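Local coordinates for Myo-inositol 2-dehydrogenase (PDB 3CEA), which probably catalyses the NAD-dependent oxidation of myo-inositol at its 2-hydroxyl group, as a Rossmann-fold oxidoreductase, at residues A[302-305]-A[306-310]; A[141-144]-A[145-149]. One frame throughout, in Å; residues are numbered along the deposited sequence.

Both sites illustrate how residues four or five apart along a helix meet, one in mid-helix and the other at a helix end. Contact 2 comes first along the chain, at the C-terminal end of helix 136-146, where side chains touch strand 262-265 of the mixed sheet. Contact 1 lies much later, within helix 295-311, which returns to pack against strands 9-14 and 126-127 of the parallel Rossmann sheet. Their centres are 27 Å apart and the nearest atoms about 15 Å, so they do not touch. Contact 1 thus belongs to the nucleotide-binding half, with the Val302 side chain about 9 Å from NAD, whereas contact 2 reaches a second subunit.

Contact 1 of 2, residues A[302-305]-A[306-310]; sequences VQDF and VNNVI
Phe305 and Val309, one turn apart, meet as ring and methyl. Followed outward, Phe305 CB neighbours Val306 N through the covalent chain, and CG and CD2 lie 3.5 Å from that nitrogen, which is oblique to the ring. With CG anti to its own backbone N (chi1 168°), the ring leans alongside the following turn. Its far atoms CE1, CE2 and CZ then lie beneath Val309 CG2, with CZ nearest at 3.8 Å. The methyl stands over one face, offset toward the rim, in a CH-pi contact. The backbone also joins the pair, Val309 N to Phe305 O, 2.9 Å.

On the polar side, Gln303 NE2 gives Asn307 OD1 a weak hydrogen bond of 3.4 Å, amide planes 28° apart. An alanine in place of Asn307 would probably leave Gln303 NE2 without this acceptor and its amide more dependent on partners outside the helix, such as Gln32 N at OE1. The Asp304 carboxylate and Asn308 amide planes stand 71° apart, with no hydrogen bond between them; Asp304 OD2 is hydrogen-bonded to Tyr134 OH and Asn308 ND2 to Gln127 OE1.

Within the fold, the Phe305 ring meets Phe99 edge-to-face and touches Phe76, while Val306 and Val309 rest on Leu9 of strand 9-14.

Contact 2 of 2, residues A[141-144]-A[145-149]; sequences AKKI and VDNGD
Lys142 and Asp146 form a salt bridge across one helical turn, NZ standing 2.7 Å from OD2. Asp146 OD2 accepts through its syn lone pair, on the side of Asp146 OD1, which is 3.3 Å from Lys142 NZ. Bends at chi2 (63°) and chi4 (69°) curl the lysine chain round to the carboxylate, and its CG, CD and CE run past Asp146 OD2 at 3.7 to 3.8 Å. The same lysine makes a cation-pi contact with Trp196 of helix 182-198, so its charge has two partners.

Backbone bonds continue the regular i to i+4 ladder as far as Asn147 N, which reaches Lys143 O at 3.0 Å. The pattern then changes: Gly148 N bonds to Val145 O at 3.0 Å, and Asp149 N reaches back five residues to Ile144 O at 3.1 Å.

The apolar contact joins Ile144 CG2 and the CB of Asp149, 3.7 Å apart, the side chains crossing at about a right angle, while Ile144 also packs on Val263 and on Val276 of the second subunit.

Positive phi at Gly148 (84°), which favours glycine, together with the two nested bonds defines a Schellman motif, the classic C-terminal cap, here terminating helix 136-146.

Contact 1 of 2, residues A[302-305]-A[306-310]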
ATOM      1  N   VAL A 302       8.045  26.370  15.964  1.00 44.57           N
ATOM      2  CA  VAL A 302       8.727  27.082  17.043  1.00 44.63           C
ATOM      3  C   VAL A 302       9.868  27.920  16.470  1.00 44.50           C
ATOM      4  O   VAL A 302      10.092  29.051  16.903  1.00 44.69           O
ATOM      5  CB  VAL A 302       9.215  26.116  18.155  1.00 44.74           C
ATOM      6  CG1 VAL A 302      10.172  26.813  19.116  1.00 44.09           C
ATOM      7  CG2 VAL A 302       8.024  25.555  18.919  1.00 45.42           C
ATOM      8  N   GLN A 303      10.567  27.363  15.481  1.00 44.24           N
ATOM      9  CA  GLN A 303      11.596  28.094  14.750  1.00 44.21           C
ATOM     10  C   GLN A 303      10.995  29.306  14.037  1.00 44.07           C
ATOM     11  O   GLN A 303      11.592  30.384  14.033  1.00 44.02           O
ATOM     12  CB  GLN A 303      12.308  27.181  13.747  1.00 44.30           C
ATOM     13  CG  GLN A 303      13.503  27.831  13.043  1.00 44.08           C
ATOM     14  CD  GLN A 303      14.678  28.059  13.976  1.00 44.67           C
ATOM     15  OE1 GLN A 303      15.306  27.110  14.446  1.00 45.24           O
ATOM     16  NE2 GLN A 303      14.981  29.325  14.247  1.00 44.31           N
ATOM     17  N   ASP A 304       9.816  29.122  13.444  1.00 44.03           N
ATOM     18  CA  ASP A 304       9.105  30.208  12.770  1.00 44.11           C
ATOM     19  C   ASP A 304       8.747  31.326  13.750  1.00 44.03           C
ATOM     20  O   ASP A 304       8.881  32.507  13.423  1.00 43.91           O
ATOM     21  CB  ASP A 304       7.849  29.684  12.063  1.00 44.13           C
ATOM     22  CG  ASP A 304       7.122  30.767  11.273  1.00 44.72           C
ATOM     23  OD1 ASP A 304       7.762  31.440  10.432  1.00 45.49           O
ATOM     24  OD2 ASP A 304       5.902  30.939  11.489  1.00 44.14           O
ATOM     25  N   PHE A 305       8.305  30.942  14.949  1.00 43.71           N
ATOM     26  CA  PHE A 305       8.004  31.892  16.021  1.00 43.74           C
ATOM     27  C   PHE A 305       9.239  32.690  16.432  1.00 43.85           C
ATOM     28  O   PHE A 305       9.175  33.912  16.567  1.00 43.90           O
ATOM     29  CB  PHE A 305       7.406  31.168  17.237  1.00 43.71           C
ATOM     30  CG  PHE A 305       7.324  32.019  18.477  1.00 42.92           C
ATOM     31  CD1 PHE A 305       6.308  32.956  18.629  1.00 41.94           C
ATOM     32  CD2 PHE A 305       8.262  31.877  19.497  1.00 43.58           C
ATOM     33  CE1 PHE A 305       6.226  33.743  19.774  1.00 42.08           C
ATOM     34  CE2 PHE A 305       8.191  32.659  20.647  1.00 42.28           C
ATOM     35  CZ  PHE A 305       7.170  33.593  20.787  1.00 42.87           C
ATOM     36  N   VAL A 306      10.352  31.986  16.638  1.00 43.91           N
ATOM     37  CA  VAL A 306      11.622  32.610  17.013  1.00 43.85           C
ATOM     38  C   VAL A 306      12.071  33.601  15.936  1.00 44.02           C
ATOM     39  O   VAL A 306      12.462  34.728  16.252  1.00 44.19           O
ATOM     40  CB  VAL A 306      12.717  31.547  17.312  1.00 43.74           C
ATOM     41  CG1 VAL A 306      14.099  32.183  17.414  1.00 43.52           C
ATOM     42  CG2 VAL A 306      12.390  30.799  18.596  1.00 43.18           C
ATOM     43  N   ASN A 307      11.993  33.179  14.672  1.00 44.02           N
ATOM     44  CA  ASN A 307      12.273  34.055  13.532  1.00 44.13           C
ATOM     45  C   ASN A 307      11.335  35.260  13.506  1.00 44.37           C
ATOM     46  O   ASN A 307      11.766  36.384  13.239  1.00 44.37           O
ATOM     47  CB  ASN A 307      12.161  33.286  12.210  1.00 44.09           C
ATOM     48  CG  ASN A 307      13.193  32.172  12.080  1.00 44.71           C
ATOM     49  OD1 ASN A 307      14.307  32.269  12.600  1.00 43.44           O
ATOM     50  ND2 ASN A 307      12.821  31.107  11.373  1.00 43.49           N
ATOM     51  N   ASN A 308      10.057  35.013  13.789  1.00 44.57           N
ATOM     52  CA  ASN A 308       9.039  36.062  13.822  1.00 44.63           C
ATOM     53  C   ASN A 308       9.329  37.142  14.859  1.00 44.68           C
ATOM     54  O   ASN A 308       9.161  38.329  14.579  1.00 44.70           O
ATOM     55  CB  ASN A 308       7.643  35.466  14.043  1.00 44.64           C
ATOM     56  CG  ASN A 308       7.057  34.852  12.780  1.00 44.45           C
ATOM     57  OD1 ASN A 308       7.624  34.970  11.692  1.00 44.61           O
ATOM     58  ND2 ASN A 308       5.914  34.188  12.923  1.00 43.88           N
ATOM     59  N   VAL A 309       9.769  36.727  16.048  1.00 44.63           N
ATOM     60  CA  VAL A 309      10.157  37.666  17.105  1.00 44.87           C
ATOM     61  C   VAL A 309      11.368  38.506  16.671  1.00 45.30           C
ATOM     62  O   VAL A 309      11.382  39.724  16.860  1.00 45.19           O
ATOM     63  CB  VAL A 309      10.448  36.946  18.455  1.00 44.79           C
ATOM     64  CG1 VAL A 309      10.888  37.946  19.522  1.00 44.00           C
ATOM     65  CG2 VAL A 309       9.224  36.176  18.938  1.00 43.95           C
ATOM     66  N   ILE A 310      12.362  37.843  16.078  1.00 45.89           N
ATOM     67  CA  ILE A 310      13.587  38.490  15.592  1.00 46.10           C
ATOM     68  C   ILE A 310      13.295  39.509  14.485  1.00 46.78           C
ATOM     69  O   ILE A 310      13.698  40.669  14.586  1.00 47.18           O
ATOM     70  CB  ILE A 310      14.634  37.438  15.113  1.00 46.07           C
ATOM     71  CG1 ILE A 310      15.189  36.650  16.306  1.00 45.81           C
ATOM     72  CG2 ILE A 310      15.772  38.102  14.334  1.00 46.01           C
ATOM     73  CD1 ILE A 310      15.908  35.359  15.940  1.00 45.62           C
TER

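Contact 2 of 2, residues A[141-144]-A[145-149]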
ATOM      1  N   ALA A 141      -0.198  18.737   0.065  1.00 39.87           N
ATOM      2  CA  ALA A 141      -1.596  18.587  -0.318  1.00 40.15           C
ATOM      3  C   ALA A 141      -2.284  19.930  -0.552  1.00 40.62           C
ATOM      4  O   ALA A 141      -3.126  20.048  -1.443  1.00 40.65           O
ATOM      5  CB  ALA A 141      -2.341  17.790   0.733  1.00 39.72           C
ATOM      6  N   LYS A 142      -1.924  20.930   0.256  1.00 41.12           N
ATOM      7  CA  LYS A 142      -2.438  22.293   0.105  1.00 41.51           C
ATOM      8  C   LYS A 142      -1.991  22.902  -1.222  1.00 42.16           C
ATOM      9  O   LYS A 142      -2.751  23.625  -1.870  1.00 41.85           O
ATOM     10  CB  LYS A 142      -1.992  23.168   1.286  1.00 41.53           C
ATOM     11  CG  LYS A 142      -2.470  24.626   1.251  1.00 41.29           C
ATOM     12  CD  LYS A 142      -3.994  24.741   1.306  1.00 42.55           C
ATOM     13  CE  LYS A 142      -4.441  26.144   1.705  1.00 42.97           C
ATOM     14  NZ  LYS A 142      -4.166  27.165   0.651  1.00 45.89           N
ATOM     15  N   LYS A 143      -0.757  22.595  -1.617  1.00 43.07           N
ATOM     16  CA  LYS A 143      -0.207  23.050  -2.886  1.00 44.44           C
ATOM     17  C   LYS A 143      -0.935  22.373  -4.048  1.00 44.77           C
ATOM     18  O   LYS A 143      -1.297  23.035  -5.019  1.00 44.63           O
ATOM     19  CB  LYS A 143       1.298  22.776  -2.948  1.00 44.85           C
ATOM     20  CG  LYS A 143       2.017  23.502  -4.066  1.00 46.74           C
ATOM     21  CD  LYS A 143       3.457  23.032  -4.188  1.00 51.75           C
ATOM     22  CE  LYS A 143       4.126  23.599  -5.438  1.00 53.49           C
ATOM     23  NZ  LYS A 143       4.254  25.082  -5.394  1.00 53.85           N
ATOM     24  N   ILE A 144      -1.155  21.062  -3.928  1.00 45.23           N
ATOM     25  CA  ILE A 144      -1.928  20.286  -4.904  1.00 45.69           C
ATOM     26  C   ILE A 144      -3.312  20.904  -5.122  1.00 45.98           C
ATOM     27  O   ILE A 144      -3.730  21.121  -6.261  1.00 46.22           O
ATOM     28  CB  ILE A 144      -2.069  18.796  -4.459  1.00 45.88           C
ATOM     29  CG1 ILE A 144      -0.772  18.028  -4.728  1.00 45.31           C
ATOM     30  CG2 ILE A 144      -3.253  18.105  -5.152  1.00 45.58           C
ATOM     31  CD1 ILE A 144      -0.764  16.624  -4.161  1.00 45.77           C
ATOM     32  N   VAL A 145      -4.003  21.193  -4.023  1.00 46.12           N
ATOM     33  CA  VAL A 145      -5.343  21.769  -4.066  1.00 46.44           C
ATOM     34  C   VAL A 145      -5.339  23.154  -4.725  1.00 46.73           C
ATOM     35  O   VAL A 145      -6.179  23.433  -5.582  1.00 46.72           O
ATOM     36  CB  VAL A 145      -5.977  21.821  -2.650  1.00 46.35           C
ATOM     37  CG1 VAL A 145      -7.171  22.769  -2.607  1.00 47.17           C
ATOM     38  CG2 VAL A 145      -6.386  20.425  -2.200  1.00 45.82           C
ATOM     39  N   ASP A 146      -4.382  23.999  -4.338  1.00 46.89           N
ATOM     40  CA  ASP A 146      -4.285  25.368  -4.852  1.00 47.10           C
ATOM     41  C   ASP A 146      -3.945  25.430  -6.341  1.00 47.54           C
ATOM     42  O   ASP A 146      -4.350  26.367  -7.033  1.00 47.96           O
ATOM     43  CB  ASP A 146      -3.271  26.184  -4.045  1.00 47.08           C
ATOM     44  CG  ASP A 146      -3.778  26.547  -2.655  1.00 47.60           C
ATOM     45  OD1 ASP A 146      -5.009  26.597  -2.446  1.00 47.87           O
ATOM     46  OD2 ASP A 146      -2.937  26.788  -1.766  1.00 48.46           O
ATOM     47  N   ASN A 147      -3.204  24.440  -6.831  1.00 47.70           N
ATOM     48  CA  ASN A 147      -2.900  24.344  -8.257  1.00 48.13           C
ATOM     49  C   ASN A 147      -4.100  23.834  -9.060  1.00 47.68           C
ATOM     50  O   ASN A 147      -4.083  23.838 -10.294  1.00 47.42           O
ATOM     51  CB  ASN A 147      -1.673  23.455  -8.498  1.00 48.68           C
ATOM     52  CG  ASN A 147      -0.413  23.992  -7.834  1.00 50.07           C
ATOM     53  OD1 ASN A 147      -0.301  25.188  -7.550  1.00 52.33           O
ATOM     54  ND2 ASN A 147       0.547  23.103  -7.584  1.00 49.80           N
ATOM     55  N   GLY A 148      -5.135  23.395  -8.346  1.00 47.27           N
ATOM     56  CA  GLY A 148      -6.365  22.907  -8.963  1.00 46.82           C
ATOM     57  C   GLY A 148      -6.296  21.449  -9.377  1.00 46.59           C
ATOM     58  O   GLY A 148      -7.131  20.984 -10.158  1.00 46.84           O
ATOM     59  N   ASP A 149      -5.310  20.728  -8.845  1.00 45.88           N
ATOM     60  CA  ASP A 149      -5.074  19.324  -9.203  1.00 45.61           C
ATOM     61  C   ASP A 149      -6.131  18.338  -8.674  1.00 44.75           C
ATOM     62  O   ASP A 149      -6.061  17.137  -8.958  1.00 44.62           O
ATOM     63  CB  ASP A 149      -3.670  18.877  -8.763  1.00 46.12           C
ATOM     64  CG  ASP A 149      -2.556  19.624  -9.479  1.00 47.06           C
ATOM     65  OD1 ASP A 149      -2.777  20.122 -10.605  1.00 51.02           O
ATOM     66  OD2 ASP A 149      -1.444  19.702  -8.914  1.00 49.07           O
TER